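Local coordinates for protein ribokinase (Giardia lamblia, PDB 6WHJ) that probably phosphorylates ribose at O-5 with ATP and a divalent cation, most likely magnesium, to give ribose 5-phosphate, and works as a homodimer, at residues S46-A51 and L140-C145; L237-S242 and D274-S279; S245-T250 and R256-Y261; S312-I317 and S327-Q332. All coordinates share one frame; numbering follows the deposited sequence.

Following the chain from its N terminus, contact 1 ties helix 44-55 to strand 140-143 of the central sheet and closes a loop of 88 residues. Contact 2 then joins strand 235-239 to helix 272-287, and contact 3, the hairpin of 245-250 and 256-261, is nested inside that loop at one border of the same sheet. Contact 4, last in the series, bridges helix 301-318 and the lead-in to helix 331-341. None of the loops cross. Contacts 1 and 2 meet at Gln48 and Asp274; Ala51 packs on Val328 of contact 4, and Ser312 lies against Phe276 and Val258.

Contact 1. Residues S46-A51 and L140-C145; sequences SNQAIA and LVVMQC
Gln48 presents its side-chain amide to Gln144, whose NE2 sits above it, with Val142 beside, joining helix 44-55 to strand 140-143 in the central sheet of the PfkB (ribokinase-like) alpha/beta fold. The two glutamines approach from opposite directions, and their amide planes stand 81° apart. Gln144 NE2 donates to Gln48 OE1 at 2.7 Å, but the bond is bent, with an N-H...O angle of 132°. The donor sits well above the Gln48 carbonyl plane, 54° out of it, so the oxygen is not met along a lone pair. Gln48 reaches across because its chain runs extended beyond CG, whereas Gln144 bends at chi2, which swings its amide aside and leaves NE2 next to Gln48 OE1. The other end of the Gln48 amide is also held: NE2 donates to Asp274 OD1 and, weakly, to Asn174 OD1, so that partners at both ends would restrict its rotation. Asp274 is the predicted proton acceptor, which makes Gln48 a second-shell neighbour of the probable active site; Asn47, the preceding residue of the helix, belongs to the predicted substrate site. All three touching residues are buried, and helix 272-287 packs against the same region, with Ile277 on Gln48 and Cys281 on Val142. Val142 adds a methyl-to-oxygen touch: CG1, the branch anti to the backbone N, lies 3.5 Å from Gln48 OE1.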
loop_
_atom_site.group_PDB
_atom_site.type_symbol
_atom_site.label_atom_id
_atom_site.label_comp_id
_atom_site.label_asym_id
_atom_site.label_seq_id
_atom_site.Cartn_x
_atom_site.Cartn_y
_atom_site.Cartn_z
ATOM N N SER B 46 -8.278 17.044 3.774
ATOM C CA SER B 46 -8.974 16.733 5.017
ATOM C C SER B 46 -8.083 16.935 6.237
ATOM O O SER B 46 -8.569 17.336 7.302
ATOM C CB SER B 46 -9.508 15.306 4.973
ATOM O OG SER B 46 -10.164 14.995 6.189
ATOM N N ASN B 47 -6.786 16.640 6.119
ATOM C CA ASN B 47 -5.880 16.857 7.246
ATOM C C ASN B 47 -5.824 18.321 7.636
ATOM O O ASN B 47 -5.819 18.656 8.825
ATOM C CB ASN B 47 -4.484 16.356 6.911
ATOM C CG ASN B 47 -4.377 14.862 6.976
ATOM O OD1 ASN B 47 -5.229 14.186 7.564
ATOM N ND2 ASN B 47 -3.335 14.327 6.357
ATOM N N GLN B 48 -5.780 19.208 6.647
ATOM C CA GLN B 48 -5.714 20.631 6.940
ATOM C C GLN B 48 -7.031 21.155 7.489
ATOM O O GLN B 48 -7.029 22.079 8.310
ATOM C CB GLN B 48 -5.309 21.402 5.692
ATOM C CG GLN B 48 -3.853 21.304 5.391
ATOM C CD GLN B 48 -3.547 21.875 4.043
ATOM O OE1 GLN B 48 -4.316 22.690 3.532
ATOM N NE2 GLN B 48 -2.403 21.495 3.468
ATOM N N ALA B 49 -8.159 20.576 7.064
ATOM C CA ALA B 49 -9.442 20.964 7.640
ATOM C C ALA B 49 -9.573 20.473 9.078
ATOM O O ALA B 49 -10.163 21.158 9.922
ATOM C CB ALA B 49 -10.592 20.432 6.787
ATOM N N ILE B 50 -9.043 19.284 9.374
ATOM C CA ILE B 50 -9.130 18.762 10.732
ATOM C C ILE B 50 -8.224 19.558 11.668
ATOM O O ILE B 50 -8.599 19.863 12.809
ATOM C CB ILE B 50 -8.815 17.252 10.731
ATOM C CG1 ILE B 50 -9.934 16.506 9.992
ATOM C CG2 ILE B 50 -8.654 16.715 12.147
ATOM C CD1 ILE B 50 -9.777 14.987 9.890
ATOM N N ALA B 51 -7.041 19.952 11.185
ATOM C CA ALA B 51 -6.164 20.811 11.977
ATOM C C ALA B 51 -6.826 22.151 12.282
ATOM O O ALA B 51 -6.691 22.676 13.395
ATOM C CB ALA B 51 -4.834 21.011 11.250
ATOM N N LEU B 140 -10.838 32.923 4.268
ATOM C CA LEU B 140 -9.799 32.143 3.625
ATOM C C LEU B 140 -10.402 30.956 2.890
ATOM O O LEU B 140 -11.348 30.323 3.373
ATOM C CB LEU B 140 -8.781 31.635 4.649
ATOM C CG LEU B 140 -8.068 32.684 5.493
ATOM C CD1 LEU B 140 -7.119 31.979 6.457
ATOM C CD2 LEU B 140 -7.324 33.666 4.590
ATOM N N VAL B 141 -9.839 30.650 1.727
ATOM C CA VAL B 141 -10.124 29.412 1.022
ATOM C C VAL B 141 -8.786 28.756 0.719
ATOM O O VAL B 141 -7.843 29.441 0.309
ATOM C CB VAL B 141 -10.961 29.643 -0.255
ATOM C CG1 VAL B 141 -10.268 30.580 -1.218
ATOM C CG2 VAL B 141 -11.260 28.311 -0.926
ATOM N N VAL B 142 -8.688 27.442 0.966
ATOM C CA VAL B 142 -7.422 26.709 0.941
ATOM C C VAL B 142 -7.537 25.529 -0.015
ATOM O O VAL B 142 -8.536 24.799 -0.000
ATOM C CB VAL B 142 -7.018 26.212 2.347
ATOM C CG1 VAL B 142 -5.588 25.708 2.343
ATOM C CG2 VAL B 142 -7.188 27.310 3.379
ATOM N N MET B 143 -6.507 25.333 -0.840
ATOM C CA MET B 143 -6.467 24.221 -1.780
ATOM C C MET B 143 -5.061 23.638 -1.807
ATOM O O MET B 143 -4.086 24.305 -1.451
ATOM C CB MET B 143 -6.859 24.658 -3.197
ATOM C CG MET B 143 -8.247 25.258 -3.314
ATOM S SD MET B 143 -8.768 25.462 -5.024
ATOM C CE MET B 143 -8.941 23.757 -5.559
ATOM N N GLN B 144 -4.972 22.377 -2.245
ATOM C CA GLN B 144 -3.708 21.665 -2.402
ATOM C C GLN B 144 -3.610 21.074 -3.804
ATOM O O GLN B 144 -4.121 21.658 -4.763
ATOM C CB GLN B 144 -3.559 20.560 -1.362
ATOM C CG GLN B 144 -3.799 20.996 0.061
ATOM C CD GLN B 144 -5.264 21.094 0.394
ATOM O OE1 GLN B 144 -6.087 20.378 -0.174
ATOM N NE2 GLN B 144 -5.602 21.973 1.324
ATOM N N CYS B 145 -2.968 19.913 -3.934
ATOM C CA CYS B 145 -2.751 19.301 -5.242
ATOM C C CYS B 145 -3.157 17.831 -5.253
ATOM O O CYS B 145 -2.550 17.024 -5.965
ATOM C CB CYS B 145 -1.290 19.438 -5.662
ATOM S SG CYS B 145 -0.730 21.132 -5.922
#

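Contact 2. Residues L237-S242 and D274-S279; sequences LFTLGS and DCFIGS
With chi1 near 180° in both residues (-160° in Leu237, -179° in Phe276), CG lies opposite the backbone N, and the leucine branches and the phenyl ring are carried into the gap between strand 235-239 and helix 272-287. This is a helix packed on the central sheet of the PfkB (ribokinase-like) alpha/beta fold, with the backbones well separated: the nearest CA atoms, those of Thr239 and Phe276, are 9.2 Å apart. Side chains alone bridge the space. Leu237 CD2 rests 3.9 Å from Phe276 CE1 and 4.1 Å from Phe276 CZ, while Leu237 CD1 is 4.2 Å from the same CE1; both methyl groups thus straddle one corner of the ring, which they approach obliquely. Thr239 adds a looser touch, its OG1 lying 4.3 Å from Phe276 CE1. The ring also reaches Ser245 of the next strand and Ala311 and Ser312 of helix 301-318, so it fills the junction of three elements. Thr239 to Ser242 belong to the predicted ATP site and Asp274, one turn ahead of Gly278, is the predicted proton acceptor, so the contact lies between the predicted nucleotide loop and the N-terminal part of the helix that carries Asp274. Further along the helix, Cys275 O takes two donors from opposite faces of its carbonyl plane: the backbone N of Ser279 at 2.9 Å, and Ser279 OG at 2.8 Å.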
loop_
_atom_site.group_PDB
_atom_site.type_symbol
_atom_site.label_atom_id
_atom_site.label_comp_id
_atom_site.label_asym_id
_atom_site.label_seq_id
_atom_site.Cartn_x
_atom_site.Cartn_y
_atom_site.Cartn_z
ATOM N N LEU B 237 5.042 32.048 1.455
ATOM C CA LEU B 237 5.499 31.488 2.723
ATOM C C LEU B 237 6.278 30.224 2.382
ATOM O O LEU B 237 5.686 29.180 2.099
ATOM C CB LEU B 237 4.314 31.169 3.627
ATOM C CG LEU B 237 4.497 31.012 5.143
ATOM C CD1 LEU B 237 3.114 30.968 5.816
ATOM C CD2 LEU B 237 5.343 29.823 5.535
ATOM N N PHE B 238 7.606 30.305 2.441
ATOM C CA PHE B 238 8.450 29.135 2.212
ATOM C C PHE B 238 8.490 28.304 3.483
ATOM O O PHE B 238 8.813 28.821 4.555
ATOM C CB PHE B 238 9.870 29.535 1.831
ATOM C CG PHE B 238 9.997 30.141 0.474
ATOM C CD1 PHE B 238 10.143 29.339 -0.640
ATOM C CD2 PHE B 238 10.012 31.523 0.313
ATOM C CE1 PHE B 238 10.278 29.901 -1.896
ATOM C CE2 PHE B 238 10.147 32.087 -0.936
ATOM C CZ PHE B 238 10.277 31.276 -2.046
ATOM N N THR B 239 8.130 27.033 3.365
ATOM C CA THR B 239 8.290 26.064 4.439
ATOM C C THR B 239 9.645 25.390 4.316
ATOM O O THR B 239 9.960 24.808 3.277
ATOM C CB THR B 239 7.175 25.019 4.404
ATOM O OG1 THR B 239 5.985 25.584 4.969
ATOM C CG2 THR B 239 7.584 23.763 5.152
ATOM N N LEU B 240 10.437 25.453 5.382
ATOM C CA LEU B 240 11.828 25.025 5.322
ATOM C C LEU B 240 12.110 23.897 6.305
ATOM O O LEU B 240 13.272 23.637 6.633
ATOM C CB LEU B 240 12.741 26.218 5.591
ATOM C CG LEU B 240 12.575 27.361 4.585
ATOM C CD1 LEU B 240 13.591 28.471 4.840
ATOM C CD2 LEU B 240 12.650 26.854 3.140
ATOM N N GLY B 241 11.066 23.214 6.767
ATOM C CA GLY B 241 11.248 22.078 7.655
ATOM C C GLY B 241 11.899 22.505 8.953
ATOM O O GLY B 241 11.476 23.470 9.595
ATOM N N SER B 242 12.983 21.816 9.314
ATOM C CA SER B 242 13.662 22.105 10.572
ATOM C C SER B 242 14.275 23.506 10.595
ATOM O O SER B 242 14.582 24.016 11.678
ATOM C CB SER B 242 14.723 21.038 10.840
ATOM O OG SER B 242 15.636 20.947 9.759
ATOM N N ASP B 274 0.712 19.789 7.261
ATOM C CA ASP B 274 -0.707 20.099 7.217
ATOM C C ASP B 274 -1.155 20.792 8.494
ATOM O O ASP B 274 -1.939 21.748 8.449
ATOM C CB ASP B 274 -1.507 18.828 6.940
ATOM C CG ASP B 274 -1.245 18.287 5.541
ATOM O OD1 ASP B 274 -0.905 19.107 4.656
ATOM O OD2 ASP B 274 -1.374 17.058 5.317
ATOM N N CYS B 275 -0.629 20.362 9.634
ATOM C CA CYS B 275 -0.935 21.054 10.876
ATOM C C CYS B 275 -0.438 22.490 10.820
ATOM O O CYS B 275 -1.121 23.408 11.287
ATOM C CB CYS B 275 -0.318 20.295 12.053
ATOM S SG CYS B 275 -0.333 21.181 13.611
ATOM N N PHE B 276 0.728 22.712 10.203
ATOM C CA PHE B 276 1.236 24.071 10.052
ATOM C C PHE B 276 0.314 24.894 9.167
ATOM O O PHE B 276 -0.021 26.038 9.493
ATOM C CB PHE B 276 2.657 24.061 9.489
ATOM C CG PHE B 276 3.256 25.437 9.325
ATOM C CD1 PHE B 276 3.015 26.192 8.182
ATOM C CD2 PHE B 276 4.060 25.976 10.310
ATOM C CE1 PHE B 276 3.562 27.454 8.036
ATOM C CE2 PHE B 276 4.614 27.236 10.167
ATOM C CZ PHE B 276 4.361 27.979 9.031
ATOM N N ILE B 277 -0.099 24.336 8.029
ATOM C CA ILE B 277 -0.968 25.094 7.133
ATOM C C ILE B 277 -2.297 25.392 7.815
ATOM O O ILE B 277 -2.786 26.530 7.780
ATOM C CB ILE B 277 -1.160 24.342 5.802
ATOM C CG1 ILE B 277 0.154 24.281 5.022
ATOM C CG2 ILE B 277 -2.259 24.993 4.971
ATOM C CD1 ILE B 277 0.648 25.627 4.597
ATOM N N GLY B 278 -2.867 24.397 8.500
ATOM C CA GLY B 278 -4.139 24.613 9.176
ATOM C C GLY B 278 -4.058 25.681 10.255
ATOM O O GLY B 278 -4.904 26.579 10.316
ATOM N N SER B 279 -3.044 25.588 11.129
ATOM C CA SER B 279 -2.891 26.571 12.195
ATOM C C SER B 279 -2.621 27.962 11.636
ATOM O O SER B 279 -3.197 28.949 12.111
ATOM C CB SER B 279 -1.767 26.155 13.135
ATOM O OG SER B 279 -1.987 24.841 13.590
#

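Contact 3. Residues S245-T250 and R256-Y261; sequences SRIVQT and RTVGIY
Ser245 and Val258 pair across an antiparallel beta hairpin whose four backbone hydrogen bonds satisfy both hydrogen-bonded pairs. Ser245 N donates to Val258 O at 2.9 Å, and Val258 N returns a straight bond (174°) to Ser245 O at 3.2 Å, arriving from above that carbonyl plane. At the other pair, Ile247 N reaches Arg256 O at 3.0 Å and Arg256 N reaches Ile247 O at 2.9 Å, each donor lying in the carbonyl plane. Arg246 and Thr257 form the non-hydrogen-bonded pair between them, and their side chains meet on the opposite face, Arg246 CD lying 3.6 Å from Thr257 OG1. Val258 O accepts a second bond, from a water 2.7 Å away that is also hydrogen-bonded to Ser245 OG. The small chi1 of Ser245 (39°) places that hydroxyl over the neighbouring strand, with OG 3.5 Å from Val258 CB. The arginine ends find their partners outside the paired segments: Arg246 forms a salt bridge with Asp216, and Arg256 with Glu254, in the hairpin's own connection, and with Asp302. Strand 255-258 ends the central sheet within this chain, and strand 245-249 links it to strand 235-239. Ser245, Ile247 and Val258 share one face; there Ile247 and Val258 meet helix 301-318, while Arg246 and Val248, on the other face, meet helix 216-228.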
loop_
_atom_site.group_PDB
_atom_site.type_symbol
_atom_site.label_atom_id
_atom_site.label_comp_id
_atom_site.label_asym_id
_atom_site.label_seq_id
_atom_site.Cartn_x
_atom_site.Cartn_y
_atom_site.Cartn_z
ATOM N N SER B 245 10.421 28.748 8.676
ATOM C CA SER B 245 9.732 29.220 7.483
ATOM C C SER B 245 10.253 30.602 7.109
ATOM O O SER B 245 11.042 31.218 7.830
ATOM C CB SER B 245 8.206 29.243 7.664
ATOM O OG SER B 245 7.845 29.672 8.963
ATOM N N ARG B 246 9.819 31.072 5.946
ATOM C CA ARG B 246 10.317 32.322 5.387
ATOM C C ARG B 246 9.185 32.973 4.615
ATOM O O ARG B 246 8.664 32.377 3.666
ATOM C CB ARG B 246 11.514 32.070 4.474
ATOM C CG ARG B 246 12.826 32.480 5.076
ATOM C CD ARG B 246 12.986 33.971 4.982
ATOM N NE ARG B 246 13.122 34.409 3.598
ATOM C CZ ARG B 246 14.277 34.734 3.024
ATOM N NH1 ARG B 246 15.406 34.665 3.717
ATOM N NH2 ARG B 246 14.305 35.137 1.758
ATOM N N ILE B 247 8.800 34.175 5.027
ATOM C CA ILE B 247 7.756 34.940 4.356
ATOM C C ILE B 247 8.433 36.006 3.510
ATOM O O ILE B 247 9.205 36.820 4.028
ATOM C CB ILE B 247 6.790 35.571 5.368
ATOM C CG1 ILE B 247 6.144 34.485 6.220
ATOM C CG2 ILE B 247 5.722 36.380 4.648
ATOM C CD1 ILE B 247 5.491 35.010 7.461
ATOM N N VAL B 248 8.139 36.014 2.216
ATOM C CA VAL B 248 8.661 37.017 1.300
ATOM C C VAL B 248 7.485 37.726 0.660
ATOM O O VAL B 248 6.575 37.073 0.137
ATOM C CB VAL B 248 9.579 36.406 0.226
ATOM C CG1 VAL B 248 10.172 37.500 -0.647
ATOM C CG2 VAL B 248 10.684 35.587 0.874
ATOM N N GLN B 249 7.504 39.057 0.706
ATOM C CA GLN B 249 6.501 39.863 0.026
ATOM C C GLN B 249 6.850 39.974 -1.451
ATOM O O GLN B 249 8.019 40.129 -1.807
ATOM C CB GLN B 249 6.444 41.265 0.626
ATOM C CG GLN B 249 5.212 42.047 0.217
ATOM C CD GLN B 249 4.984 43.253 1.092
ATOM O OE1 GLN B 249 5.806 43.580 1.946
ATOM N NE2 GLN B 249 3.834 43.892 0.927
ATOM N N THR B 250 5.840 39.906 -2.314
ATOM C CA THR B 250 6.089 40.148 -3.732
ATOM C C THR B 250 6.400 41.628 -3.985
ATOM O O THR B 250 6.085 42.505 -3.179
ATOM C CB THR B 250 4.891 39.708 -4.576
ATOM O OG1 THR B 250 3.723 40.440 -4.188
ATOM C CG2 THR B 250 4.622 38.210 -4.404
ATOM N N ARG B 256 10.428 38.064 6.363
ATOM C CA ARG B 256 10.341 37.776 7.791
ATOM C C ARG B 256 10.707 36.313 8.009
ATOM O O ARG B 256 10.141 35.426 7.365
ATOM C CB ARG B 256 8.934 38.071 8.335
ATOM C CG ARG B 256 8.523 39.554 8.295
ATOM C CD ARG B 256 9.453 40.441 9.108
ATOM N NE ARG B 256 8.964 41.815 9.229
ATOM C CZ ARG B 256 9.230 42.799 8.367
ATOM N NH1 ARG B 256 9.988 42.591 7.297
ATOM N NH2 ARG B 256 8.732 44.009 8.575
ATOM N N THR B 257 11.630 36.063 8.931
ATOM C CA THR B 257 12.058 34.710 9.271
ATOM C C THR B 257 11.302 34.253 10.512
ATOM O O THR B 257 11.192 35.007 11.485
ATOM C CB THR B 257 13.571 34.661 9.516
ATOM O OG1 THR B 257 14.272 34.712 8.267
ATOM C CG2 THR B 257 13.964 33.391 10.249
ATOM N N VAL B 258 10.787 33.027 10.479
ATOM C CA VAL B 258 10.007 32.467 11.580
ATOM C C VAL B 258 10.628 31.120 11.922
ATOM O O VAL B 258 10.386 30.127 11.227
ATOM C CB VAL B 258 8.518 32.310 11.226
ATOM C CG1 VAL B 258 7.748 31.703 12.392
ATOM C CG2 VAL B 258 7.902 33.640 10.819
ATOM N N GLY B 259 11.412 31.075 12.996
ATOM C CA GLY B 259 12.082 29.853 13.383
ATOM C C GLY B 259 11.125 28.787 13.888
ATOM O O GLY B 259 9.966 29.037 14.214
ATOM N N ILE B 260 11.631 27.553 13.943
ATOM C CA ILE B 260 10.854 26.478 14.537
ATOM C C ILE B 260 10.652 26.765 16.018
ATOM O O ILE B 260 11.434 27.479 16.657
ATOM C CB ILE B 260 11.521 25.101 14.343
ATOM C CG1 ILE B 260 12.851 25.040 15.085
ATOM C CG2 ILE B 260 11.690 24.756 12.872
ATOM C CD1 ILE B 260 13.539 23.697 14.960
ATOM N N TYR B 261 9.576 26.218 16.563
ATOM C CA TYR B 261 9.378 26.123 18.000
ATOM C C TYR B 261 9.595 24.670 18.382
ATOM O O TYR B 261 8.879 23.787 17.899
ATOM C CB TYR B 261 7.979 26.586 18.399
ATOM C CG TYR B 261 7.563 26.121 19.767
ATOM C CD1 TYR B 261 7.982 26.792 20.908
ATOM C CD2 TYR B 261 6.745 25.004 19.924
ATOM C CE1 TYR B 261 7.600 26.363 22.171
ATOM C CE2 TYR B 261 6.360 24.568 21.181
ATOM C CZ TYR B 261 6.792 25.251 22.300
ATOM O OH TYR B 261 6.408 24.821 23.547
HETATM O O HOH W 1 8.450 28.247 11.129
#

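Contact 4. Residues S312-I317 and S327-Q332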
loop_
_atom_site.group_PDB
_atom_site.type_symbol
_atom_site.label_atom_id
_atom_site.label_comp_id
_atom_site.label_asym_id
_atom_site.label_seq_id
_atom_site.Cartn_x
_atom_site.Cartn_y
_atom_site.Cartn_z
ATOM N N SER B 312 4.024 27.757 13.786
ATOM C CA SER B 312 5.237 27.053 14.210
ATOM C C SER B 312 5.052 26.377 15.566
ATOM O O SER B 312 5.437 25.217 15.747
ATOM C CB SER B 312 6.423 28.021 14.260
ATOM O OG SER B 312 6.646 28.597 12.989
ATOM N N VAL B 313 4.448 27.080 16.526
ATOM C CA VAL B 313 4.251 26.512 17.853
ATOM C C VAL B 313 3.347 25.289 17.766
ATOM O O VAL B 313 3.609 24.256 18.400
ATOM C CB VAL B 313 3.690 27.585 18.809
ATOM C CG1 VAL B 313 3.324 26.991 20.169
ATOM C CG2 VAL B 313 4.687 28.724 18.974
ATOM N N ALA B 314 2.274 25.377 16.971
ATOM C CA ALA B 314 1.386 24.232 16.813
ATOM C C ALA B 314 2.090 23.076 16.114
ATOM O O ALA B 314 1.950 21.917 16.526
ATOM C CB ALA B 314 0.129 24.645 16.055
ATOM N N ALA B 315 2.861 23.363 15.064
ATOM C CA ALA B 315 3.593 22.296 14.387
ATOM C C ALA B 315 4.676 21.715 15.288
ATOM O O ALA B 315 4.912 20.498 15.286
ATOM C CB ALA B 315 4.195 22.811 13.080
ATOM N N GLY B 316 5.326 22.564 16.085
ATOM C CA GLY B 316 6.337 22.070 16.999
ATOM C C GLY B 316 5.769 21.152 18.063
ATOM O O GLY B 316 6.461 20.256 18.548
ATOM N N ILE B 317 4.520 21.380 18.468
ATOM C CA ILE B 317 3.887 20.447 19.392
ATOM C C ILE B 317 3.540 19.146 18.679
ATOM O O ILE B 317 3.755 18.056 19.223
ATOM C CB ILE B 317 2.661 21.096 20.061
ATOM C CG1 ILE B 317 3.101 22.283 20.932
ATOM C CG2 ILE B 317 1.894 20.072 20.892
ATOM C CD1 ILE B 317 1.954 23.159 21.438
ATOM N N SER B 327 -2.060 14.107 16.284
ATOM C CA SER B 327 -1.033 14.890 16.952
ATOM C C SER B 327 -1.259 16.387 16.824
ATOM O O SER B 327 -0.465 17.166 17.360
ATOM C CB SER B 327 0.346 14.523 16.397
ATOM O OG SER B 327 0.298 14.352 14.993
ATOM N N VAL B 328 -2.292 16.813 16.115
ATOM C CA VAL B 328 -2.600 18.245 16.112
ATOM C C VAL B 328 -3.092 18.630 17.504
ATOM O O VAL B 328 -3.977 17.951 18.054
ATOM C CB VAL B 328 -3.635 18.567 15.032
ATOM C CG1 VAL B 328 -4.016 20.038 15.065
ATOM C CG2 VAL B 328 -3.066 18.224 13.671
ATOM N N PRO B 329 -2.519 19.643 18.143
ATOM C CA PRO B 329 -2.889 19.951 19.529
ATOM C C PRO B 329 -4.189 20.748 19.624
ATOM O O PRO B 329 -4.670 21.342 18.658
ATOM C CB PRO B 329 -1.696 20.773 20.036
ATOM C CG PRO B 329 -1.123 21.411 18.802
ATOM C CD PRO B 329 -1.415 20.485 17.647
ATOM N N ARG B 330 -4.733 20.781 20.841
ATOM C CA ARG B 330 -5.872 21.633 21.148
ATOM C C ARG B 330 -5.409 23.082 21.288
ATOM O O ARG B 330 -4.252 23.355 21.622
ATOM C CB ARG B 330 -6.569 21.165 22.427
ATOM N N ARG B 331 -6.328 24.016 21.028
ATOM C CA ARG B 331 -5.987 25.439 21.058
ATOM C C ARG B 331 -5.366 25.872 22.387
ATOM O O ARG B 331 -4.405 26.653 22.402
ATOM C CB ARG B 331 -7.225 26.279 20.763
ATOM C CG ARG B 331 -6.973 27.778 20.782
ATOM C CD ARG B 331 -5.832 28.160 19.864
ATOM N NE ARG B 331 -5.650 29.605 19.798
ATOM C CZ ARG B 331 -6.200 30.373 18.859
ATOM N NH1 ARG B 331 -5.995 31.680 18.853
ATOM N NH2 ARG B 331 -6.955 29.833 17.917
ATOM N N GLN B 332 -5.911 25.410 23.516
ATOM C CA GLN B 332 -5.335 25.806 24.796
ATOM C C GLN B 332 -3.884 25.360 24.898
ATOM O O GLN B 332 -3.041 26.086 25.440
ATOM C CB GLN B 332 -6.165 25.254 25.956
ATOM C CG GLN B 332 -6.006 26.042 27.259
ATOM C CD GLN B 332 -6.262 27.545 27.100
ATOM O OE1 GLN B 332 -5.593 28.370 27.730
ATOM N NE2 GLN B 332 -7.240 27.902 26.267
#
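The run into helix 331-341, next to the predicted potassium site, packs against the last turns of helix 301-318 through Pro329. Its ring enters the angle between Ala314 and Ile317, one turn apart on the helix. Ile317 CG2, set anti to the backbone N by a chi1 of -64°, comes to 3.8 Å from Pro329 CB and 3.9 Å from Pro329 CG, the two side chains crossing rather than running alongside. Over Ala314 the ring turns its other end: Pro329 CD lies 3.8 Å from Ala314 O, and Pro329 CG is 4.4 Å from Ala314 CB. The contact is therefore apolar and buried, with the proline wedged against a helix face. Arg330 follows at the N-cap position of helix 331-341, whose Val334 covers both Ala314 and Pro329. On the other side Val328 meets Ala51 and Val55 of helix 44-55. Ser327 belongs to the predicted potassium site, as do Ser318 and Arg321, both close to the proline; the arrangement joins C-terminal helices beside a probable monovalent-cation loop, as in ribokinases of the PfkB family.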